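Local coordinates for protein positive phenol-degradative gene regulator (Ralstonia sp. E2, PDB 5FRU) that probably activates transcription of phenol-degradation genes as an ATP- and DNA-binding sigma-54-dependent regulator, represented here by its zinc-binding N-terminal part, at residues S133-V138 with V150-I155; T169-E174 with K190-W195; I117-G122 with S163-K168. All coordinates share one frame; numbering follows the deposited sequence.

Contact 1: S133-V138 with V150-I155; sequences SFEGDV and VCWMQI. With ZN (zinc ion), chain C.
Val150 opens the contact lightly, its CG2 methyl resting 4.3 Å from Gly136 CA at the start of helix 134-143. Cys151 follows, at the N-cap position of helix 152-166. A chi1 of -67° sets its sulfur anti to the carbonyl carbon, where SG binds the zinc ion at 2.3 Å and also lies against the backbone of Gly136 and Ser133 CB. Glu174, Cys177 and Cys185 complete the metal site. Trp152 contributes mainly its CB, which packs against the Glu135 carboxylate.

That carboxylate receives backbone N-H groups of the first turn of helix 152-166. With CG of Glu135 anti to the backbone N (chi1 -166°), the extended chain carries the acid across to the other helix. Met153 N donates to Glu135 OE2 at 2.8 Å, although the position of this oxygen is less certain, and Gln154 N reaches Glu135 OE1 at 2.9 Å, nearly in line with the C-O bond. The Met153 methyl, CE, sits at the edge of the Phe134 ring, 3.8 Å from CZ.

Gln154 returns the grip with both ends of its amide. Its OE1 accepts from Glu135 N at 3.0 Å (N-H...O 164°), while NE2 donates to Ser133 OG at 3.1 Å, in the amide plane. Two helix N-termini are thus each bound by a side chain from the other. The buried Glu135 acid also pairs with Arg51; this partner and the peptide N-H groups would probably favour its ionised form, right beside the zinc ligand Cys151.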
# COMPACT_ATOMS: atom_id res chain seq x y z
N SER A 133 -10.23 6.78 -9.91
CA SER A 133 -8.94 6.08 -9.86
C SER A 133 -8.07 6.68 -8.77
O SER A 133 -7.81 7.89 -8.78
CB SER A 133 -8.20 6.15 -11.20
OG SER A 133 -8.82 5.35 -12.19
N PHE A 134 -7.62 5.87 -7.81
CA PHE A 134 -6.83 6.47 -6.73
C PHE A 134 -5.51 7.00 -7.29
O PHE A 134 -5.02 8.05 -6.88
CB PHE A 134 -6.57 5.46 -5.60
CG PHE A 134 -5.25 4.76 -5.71
CD1 PHE A 134 -5.13 3.62 -6.48
CD2 PHE A 134 -4.13 5.24 -5.04
CE1 PHE A 134 -3.91 2.96 -6.59
CE2 PHE A 134 -2.91 4.59 -5.14
CZ PHE A 134 -2.80 3.45 -5.91
N GLU A 135 -4.94 6.27 -8.24
CA GLU A 135 -3.60 6.58 -8.71
C GLU A 135 -3.57 7.88 -9.49
O GLU A 135 -2.66 8.70 -9.31
CB GLU A 135 -3.08 5.44 -9.58
CG GLU A 135 -1.61 5.50 -9.84
CD GLU A 135 -1.05 4.19 -10.35
OE1 GLU A 135 -1.85 3.30 -10.71
OE2 GLU A 135 0.20 4.06 -10.40
N GLY A 136 -4.56 8.09 -10.34
CA GLY A 136 -4.57 9.28 -11.17
C GLY A 136 -4.73 10.49 -10.28
O GLY A 136 -4.07 11.53 -10.47
N ASP A 137 -5.59 10.35 -9.29
CA ASP A 137 -5.82 11.43 -8.34
C ASP A 137 -4.55 11.71 -7.54
O ASP A 137 -4.14 12.86 -7.41
CB ASP A 137 -7.00 11.09 -7.43
CG ASP A 137 -8.29 10.77 -8.21
OD1 ASP A 137 -8.25 10.68 -9.47
OD2 ASP A 137 -9.35 10.58 -7.57
N VAL A 138 -3.91 10.66 -7.03
CA VAL A 138 -2.63 10.76 -6.34
C VAL A 138 -1.52 11.41 -7.19
O VAL A 138 -0.75 12.23 -6.69
CB VAL A 138 -2.15 9.35 -5.88
CG1 VAL A 138 -0.65 9.28 -5.71
CG2 VAL A 138 -2.86 8.96 -4.61
N VAL A 150 -1.51 7.96 -16.37
CA VAL A 150 -0.57 7.69 -15.29
C VAL A 150 -0.97 6.62 -14.27
O VAL A 150 -0.31 6.47 -13.24
CB VAL A 150 -0.24 8.99 -14.53
CG1 VAL A 150 0.64 9.87 -15.38
CG2 VAL A 150 -1.49 9.72 -14.16
N CYS A 151 -2.02 5.85 -14.55
CA CYS A 151 -2.44 4.84 -13.57
C CYS A 151 -1.61 3.56 -13.75
O CYS A 151 -2.12 2.48 -14.09
CB CYS A 151 -3.95 4.59 -13.68
SG CYS A 151 -4.92 6.08 -13.17
N TRP A 152 -0.32 3.71 -13.50
CA TRP A 152 0.66 2.66 -13.73
C TRP A 152 0.35 1.39 -12.93
O TRP A 152 0.29 0.28 -13.50
CB TRP A 152 2.05 3.17 -13.37
CG TRP A 152 2.42 4.46 -14.04
CD1 TRP A 152 2.05 4.88 -15.29
CD2 TRP A 152 3.26 5.49 -13.50
NE1 TRP A 152 2.60 6.12 -15.55
CE2 TRP A 152 3.34 6.51 -14.47
CE3 TRP A 152 3.94 5.65 -12.28
CZ2 TRP A 152 4.08 7.68 -14.26
CZ3 TRP A 152 4.67 6.82 -12.08
CH2 TRP A 152 4.74 7.81 -13.07
N MET A 153 0.17 1.52 -11.61
CA MET A 153 -0.09 0.35 -10.77
C MET A 153 -1.43 -0.29 -11.11
O MET A 153 -1.59 -1.51 -11.03
CB MET A 153 -0.07 0.72 -9.28
CG MET A 153 -0.14 -0.49 -8.33
SD MET A 153 -0.30 0.06 -6.59
CE MET A 153 0.50 1.64 -6.71
N GLN A 154 -2.41 0.54 -11.48
CA GLN A 154 -3.74 0.03 -11.81
C GLN A 154 -3.70 -0.75 -13.13
O GLN A 154 -4.36 -1.77 -13.25
CB GLN A 154 -4.76 1.17 -11.89
CG GLN A 154 -4.93 1.91 -10.57
CD GLN A 154 -5.96 3.03 -10.61
OE1 GLN A 154 -5.97 3.89 -9.73
NE2 GLN A 154 -6.83 3.03 -11.61
N ILE A 155 -2.94 -0.25 -14.09
CA ILE A 155 -2.79 -0.95 -15.37
C ILE A 155 -2.02 -2.25 -15.13
O ILE A 155 -2.34 -3.29 -15.71
CB ILE A 155 -2.05 -0.08 -16.42
CG1 ILE A 155 -2.98 1.01 -16.96
CG2 ILE A 155 -1.53 -0.92 -17.55
CD1 ILE A 155 -4.17 0.46 -17.78
ZN ZN C . -5.85 6.72 -15.19

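Contact 2: T169-E174 with K190-W195. With ZN (zinc ion), chain C.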
# COMPACT_ATOMS: atom_id res chain seq x y z
N THR A 169 -0.16 -13.74 -21.93
CA THR A 169 0.06 -12.32 -21.67
C THR A 169 -0.99 -11.44 -22.35
O THR A 169 -1.09 -11.39 -23.58
CB THR A 169 1.46 -11.89 -22.14
OG1 THR A 169 2.45 -12.58 -21.37
CG2 THR A 169 1.64 -10.38 -21.93
N ILE A 170 -1.76 -10.74 -21.53
CA ILE A 170 -2.75 -9.77 -21.96
C ILE A 170 -2.24 -8.42 -21.46
O ILE A 170 -2.08 -8.27 -20.27
CB ILE A 170 -4.14 -10.05 -21.36
CG1 ILE A 170 -4.63 -11.47 -21.69
CG2 ILE A 170 -5.14 -8.94 -21.71
CD1 ILE A 170 -4.52 -11.87 -23.16
N LEU A 171 -1.96 -7.47 -22.35
CA LEU A 171 -1.50 -6.14 -21.91
C LEU A 171 -2.62 -5.10 -21.99
O LEU A 171 -3.43 -5.14 -22.91
CB LEU A 171 -0.31 -5.67 -22.74
CG LEU A 171 0.85 -6.67 -22.77
CD1 LEU A 171 1.89 -6.22 -23.79
CD2 LEU A 171 1.46 -6.80 -21.38
N TYR A 172 -2.66 -4.19 -21.00
CA TYR A 172 -3.65 -3.11 -20.96
C TYR A 172 -2.97 -1.78 -21.19
O TYR A 172 -1.80 -1.60 -20.85
CB TYR A 172 -4.39 -3.05 -19.62
CG TYR A 172 -5.42 -4.14 -19.44
CD1 TYR A 172 -5.03 -5.46 -19.22
CD2 TYR A 172 -6.77 -3.83 -19.44
CE1 TYR A 172 -5.97 -6.45 -19.05
CE2 TYR A 172 -7.72 -4.81 -19.26
CZ TYR A 172 -7.31 -6.12 -19.06
OH TYR A 172 -8.26 -7.10 -18.89
N ARG A 173 -3.71 -0.84 -21.76
CA ARG A 173 -3.26 0.55 -21.86
C ARG A 173 -4.44 1.47 -21.59
O ARG A 173 -5.59 1.10 -21.82
CB ARG A 173 -2.66 0.83 -23.23
CG ARG A 173 -1.14 0.62 -23.32
CD ARG A 173 -0.40 1.96 -23.15
NE ARG A 173 0.93 1.96 -23.78
CZ ARG A 173 1.47 3.02 -24.37
NH1 ARG A 173 0.81 4.17 -24.41
NH2 ARG A 173 2.68 2.94 -24.91
N GLU A 174 -4.16 2.66 -21.08
CA GLU A 174 -5.22 3.64 -20.86
C GLU A 174 -5.45 4.47 -22.11
O GLU A 174 -4.49 4.94 -22.71
CB GLU A 174 -4.88 4.56 -19.68
CG GLU A 174 -5.07 3.92 -18.33
CD GLU A 174 -4.75 4.87 -17.21
OE1 GLU A 174 -3.57 5.24 -17.04
OE2 GLU A 174 -5.70 5.22 -16.48
N LYS A 190 -5.82 -6.53 -24.45
CA LYS A 190 -5.81 -7.50 -25.55
C LYS A 190 -4.46 -8.24 -25.57
O LYS A 190 -3.50 -7.79 -24.93
CB LYS A 190 -6.09 -6.80 -26.89
CG LYS A 190 -5.11 -5.72 -27.26
CD LYS A 190 -5.46 -5.08 -28.61
CE LYS A 190 -4.51 -3.95 -28.94
NZ LYS A 190 -4.95 -3.20 -30.14
N PRO A 191 -4.37 -9.39 -26.28
CA PRO A 191 -3.14 -10.19 -26.22
C PRO A 191 -1.89 -9.45 -26.69
O PRO A 191 -1.97 -8.55 -27.54
CB PRO A 191 -3.43 -11.37 -27.16
CG PRO A 191 -4.88 -11.50 -27.16
CD PRO A 191 -5.43 -10.10 -27.02
N LEU A 192 -0.77 -9.82 -26.10
CA LEU A 192 0.55 -9.28 -26.41
C LEU A 192 0.78 -9.23 -27.92
O LEU A 192 1.15 -8.19 -28.47
CB LEU A 192 1.62 -10.15 -25.75
CG LEU A 192 3.08 -9.98 -26.14
CD1 LEU A 192 3.67 -8.77 -25.45
CD2 LEU A 192 3.87 -11.25 -25.78
N GLU A 193 0.54 -10.37 -28.56
CA GLU A 193 0.62 -10.53 -30.01
C GLU A 193 -0.06 -9.38 -30.75
O GLU A 193 0.40 -8.97 -31.82
CB GLU A 193 -0.01 -11.87 -30.43
CG GLU A 193 0.24 -12.29 -31.87
CD GLU A 193 -0.21 -13.72 -32.16
OE1 GLU A 193 -1.37 -14.05 -31.84
OE2 GLU A 193 0.60 -14.50 -32.71
N GLN A 194 -1.12 -8.84 -30.17
CA GLN A 194 -1.95 -7.86 -30.86
C GLN A 194 -1.67 -6.40 -30.53
O GLN A 194 -2.48 -5.54 -30.85
CB GLN A 194 -3.42 -8.17 -30.58
CG GLN A 194 -3.81 -9.57 -30.99
CD GLN A 194 -5.30 -9.76 -31.04
OE1 GLN A 194 -5.86 -10.54 -30.27
NE2 GLN A 194 -5.95 -9.06 -31.97
N TRP A 195 -0.55 -6.10 -29.89
CA TRP A 195 -0.18 -4.69 -29.78
C TRP A 195 0.96 -4.44 -30.76
O TRP A 195 1.91 -5.22 -30.86
CB TRP A 195 0.22 -4.29 -28.35
CG TRP A 195 -0.92 -4.30 -27.34
CD1 TRP A 195 -1.33 -5.37 -26.59
CD2 TRP A 195 -1.78 -3.21 -26.98
NE1 TRP A 195 -2.38 -5.01 -25.78
CE2 TRP A 195 -2.68 -3.69 -26.00
CE3 TRP A 195 -1.87 -1.86 -27.37
CZ2 TRP A 195 -3.66 -2.88 -25.42
CZ3 TRP A 195 -2.84 -1.06 -26.79
CH2 TRP A 195 -3.72 -1.58 -25.83
ZN ZN C . -5.85 6.72 -15.19
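Leu171 and Lys190 form an antiparallel hydrogen-bonded pair, with Leu171 N to Lys190 O at 3.0 Å and Lys190 N to Leu171 O at 3.2 Å; the neighbouring Ile170 and Pro191 are a non-hydrogen-bonded pair, their CA atoms 4.3 Å apart. Past Pro191 the chain leaves the strand in a short 3-10 segment, yet Leu192 N still donates to Thr169 O at 3.0 Å and prolongs the ladder by one bond.

Trp195 then folds back over the strand pair. Its indole NE1 donates to Lys190 O at 3.1 Å and makes a weaker, more bent bond (127° at the hydrogen) to Leu171 O. Lys190 O is consequently held by two donors, Leu171 N and the indole, which arrive from opposite faces of the carbonyl plane. The six-membered end of the indole reaches Arg173, with CH2 3.7 Å from Arg173 CB. Lys190, extended beyond CG, lays its CE over the centre of one indole face, so the ring is fixed by an alkyl chain as well as by its N-H.

Apolar contacts complete the pairing. Leu171 and Leu192 run side by side in the same direction, their CD1 methyls 3.5 Å apart, and Leu202 of helix 198-202 packs on both. Separately, Ile170 CD1 meets the Pro191 ring at CG, 4.0 Å away. Thr169 CG2 touches Leu192 CB.

The strand ends at Glu174, whose OE2 ligates the zinc ion alongside Cys151, Cys177 and Cys185. Strands 170-174 and 185-191 thus make a beta hairpin at one margin of the four-stranded antiparallel sheet; the pairing described lies at its open end, and the strands carry ligands of the V4R zinc site at the other.

Contact 3: I117-G122 with S163-K168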
# COMPACT_ATOMS: atom_id res chain seq x y z
N ILE A 117 -14.34 -12.62 -24.43
CA ILE A 117 -13.40 -13.53 -23.80
C ILE A 117 -13.70 -15.02 -24.01
O ILE A 117 -14.83 -15.46 -23.92
CB ILE A 117 -13.32 -13.25 -22.27
CG1 ILE A 117 -12.32 -14.20 -21.59
CG2 ILE A 117 -14.69 -13.34 -21.63
CD1 ILE A 117 -12.13 -13.88 -20.10
N ASN A 118 -12.66 -15.77 -24.30
CA ASN A 118 -12.75 -17.22 -24.26
C ASN A 118 -11.42 -17.79 -23.80
O ASN A 118 -10.45 -17.78 -24.55
CB ASN A 118 -13.13 -17.78 -25.63
CG ASN A 118 -13.38 -19.28 -25.60
OD1 ASN A 118 -12.44 -20.07 -25.50
ND2 ASN A 118 -14.64 -19.67 -25.73
N ILE A 119 -11.37 -18.27 -22.57
CA ILE A 119 -10.10 -18.65 -21.96
C ILE A 119 -9.43 -19.81 -22.67
O ILE A 119 -8.23 -19.76 -22.97
CB ILE A 119 -10.28 -18.98 -20.46
CG1 ILE A 119 -10.77 -17.74 -19.72
CG2 ILE A 119 -8.97 -19.48 -19.85
CD1 ILE A 119 -10.97 -17.96 -18.23
N ALA A 120 -10.20 -20.85 -23.01
CA ALA A 120 -9.66 -22.01 -23.72
C ALA A 120 -9.09 -21.64 -25.08
O ALA A 120 -8.12 -22.25 -25.54
CB ALA A 120 -10.73 -23.08 -23.86
N ALA A 121 -9.66 -20.62 -25.72
CA ALA A 121 -9.19 -20.22 -27.05
C ALA A 121 -8.02 -19.23 -27.01
O ALA A 121 -7.36 -19.02 -28.02
CB ALA A 121 -10.34 -19.63 -27.88
N GLY A 122 -7.77 -18.63 -25.86
CA GLY A 122 -6.74 -17.61 -25.78
C GLY A 122 -7.22 -16.29 -26.37
O GLY A 122 -6.42 -15.47 -26.82
N SER A 163 -3.78 -11.75 -17.34
CA SER A 163 -2.76 -12.67 -17.85
C SER A 163 -2.74 -14.00 -17.08
O SER A 163 -2.64 -15.10 -17.70
CB SER A 163 -1.36 -12.03 -17.82
OG SER A 163 -1.25 -10.93 -18.72
N ALA A 164 -2.83 -13.92 -15.75
CA ALA A 164 -2.85 -15.12 -14.92
C ALA A 164 -4.14 -15.90 -15.15
O ALA A 164 -4.12 -17.14 -15.19
CB ALA A 164 -2.69 -14.76 -13.45
N LEU A 165 -5.24 -15.18 -15.35
CA LEU A 165 -6.52 -15.81 -15.65
C LEU A 165 -6.49 -16.55 -16.98
O LEU A 165 -7.03 -17.65 -17.11
CB LEU A 165 -7.63 -14.77 -15.67
CG LEU A 165 -9.02 -15.32 -15.96
CD1 LEU A 165 -9.43 -16.33 -14.90
CD2 LEU A 165 -10.03 -14.18 -16.04
N MET A 166 -5.89 -15.93 -17.97
CA MET A 166 -5.91 -16.45 -19.34
C MET A 166 -4.79 -17.45 -19.59
O MET A 166 -4.81 -18.21 -20.58
CB MET A 166 -5.77 -15.30 -20.35
CG MET A 166 -6.92 -14.31 -20.36
SD MET A 166 -8.36 -14.97 -21.20
CE MET A 166 -7.64 -15.38 -22.80
N GLY A 167 -3.80 -17.44 -18.71
CA GLY A 167 -2.59 -18.23 -18.90
C GLY A 167 -1.79 -17.74 -20.09
O GLY A 167 -0.97 -18.48 -20.65
N LYS A 168 -2.03 -16.49 -20.51
CA LYS A 168 -1.23 -15.89 -21.57
C LYS A 168 -1.17 -14.38 -21.36
O LYS A 168 -2.02 -13.83 -20.68
CB LYS A 168 -1.78 -16.22 -22.96
CG LYS A 168 -3.22 -15.85 -23.21
CD LYS A 168 -3.63 -16.21 -24.63
CE LYS A 168 -2.88 -15.39 -25.66
NZ LYS A 168 -3.26 -15.81 -27.05
O HOH W 1 -6.11 -18.37 -22.85
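Met166 is bent twice, at chi2 (-77°) and chi3 (-56°), which curls its thioether into the bend of segment 117-122, and Lys168 turns at chi3 (-66°) to bring its ammonium to the same bend. The methionine sulfur packs against two isoleucines: Met166 SD is 4.0 Å from Ile119 CG1 and 4.1 Å from Ile117 CG1. Its methyl continues onto the backbone, where Met166 CE comes 3.7 Å from Gly122 C.

Ile119 reaches further along the helix. The side chains of Ile119 and Leu165 cross at about a right angle, with Ile119 CD1 4.0 Å from Leu165 CG, and Ile119 CG2 rests on the Leu165 carbonyl oxygen. Met94 and Leu95 of helix 91-104 extend this apolar patch.

Two polar links accompany the methionine. Lys168 NZ donates to Gly122 O at 3.2 Å, in the carbonyl plane and on a lone pair, while its CD packs against Gly122 CA. A water donates to the carbonyl oxygens of Ile119 and Met166, bridging the bend and the helix end. The bend is braced internally by Asn118 OD1, which accepts from Ala121 N at 2.8 Å in an Asx motif, and Gly122 has a positive phi that suits glycine.

Residues 119-122 form the tight connection of a beta hairpin between strands 109-118 and 123-131, and it docks on the C-terminal end of helix 152-166.

In the fold
Contacts 1 and 3 share helix 152-166, the first at its N-terminal end and the second at its C-terminal end, their centres 25 Å apart on opposite sides of the chain's centre. Along the chain, contact 1 falls wholly between the two segments of contact 3, and contact 2 opens right after contact 3 closes, on strand 170-174. Its centre is 18 Å from that of contact 1 and 12 Å from that of contact 3. Contacts 2 and 3 reach the same four-stranded antiparallel sheet and meet where Ser163 OG approaches Ile170 N at 2.9 Å. Contacts 1 and 2 share the zinc ion, which therefore joins the helix start to the sheet, while at contact 3 the helix's far end packs against the hairpin turn of the same sheet.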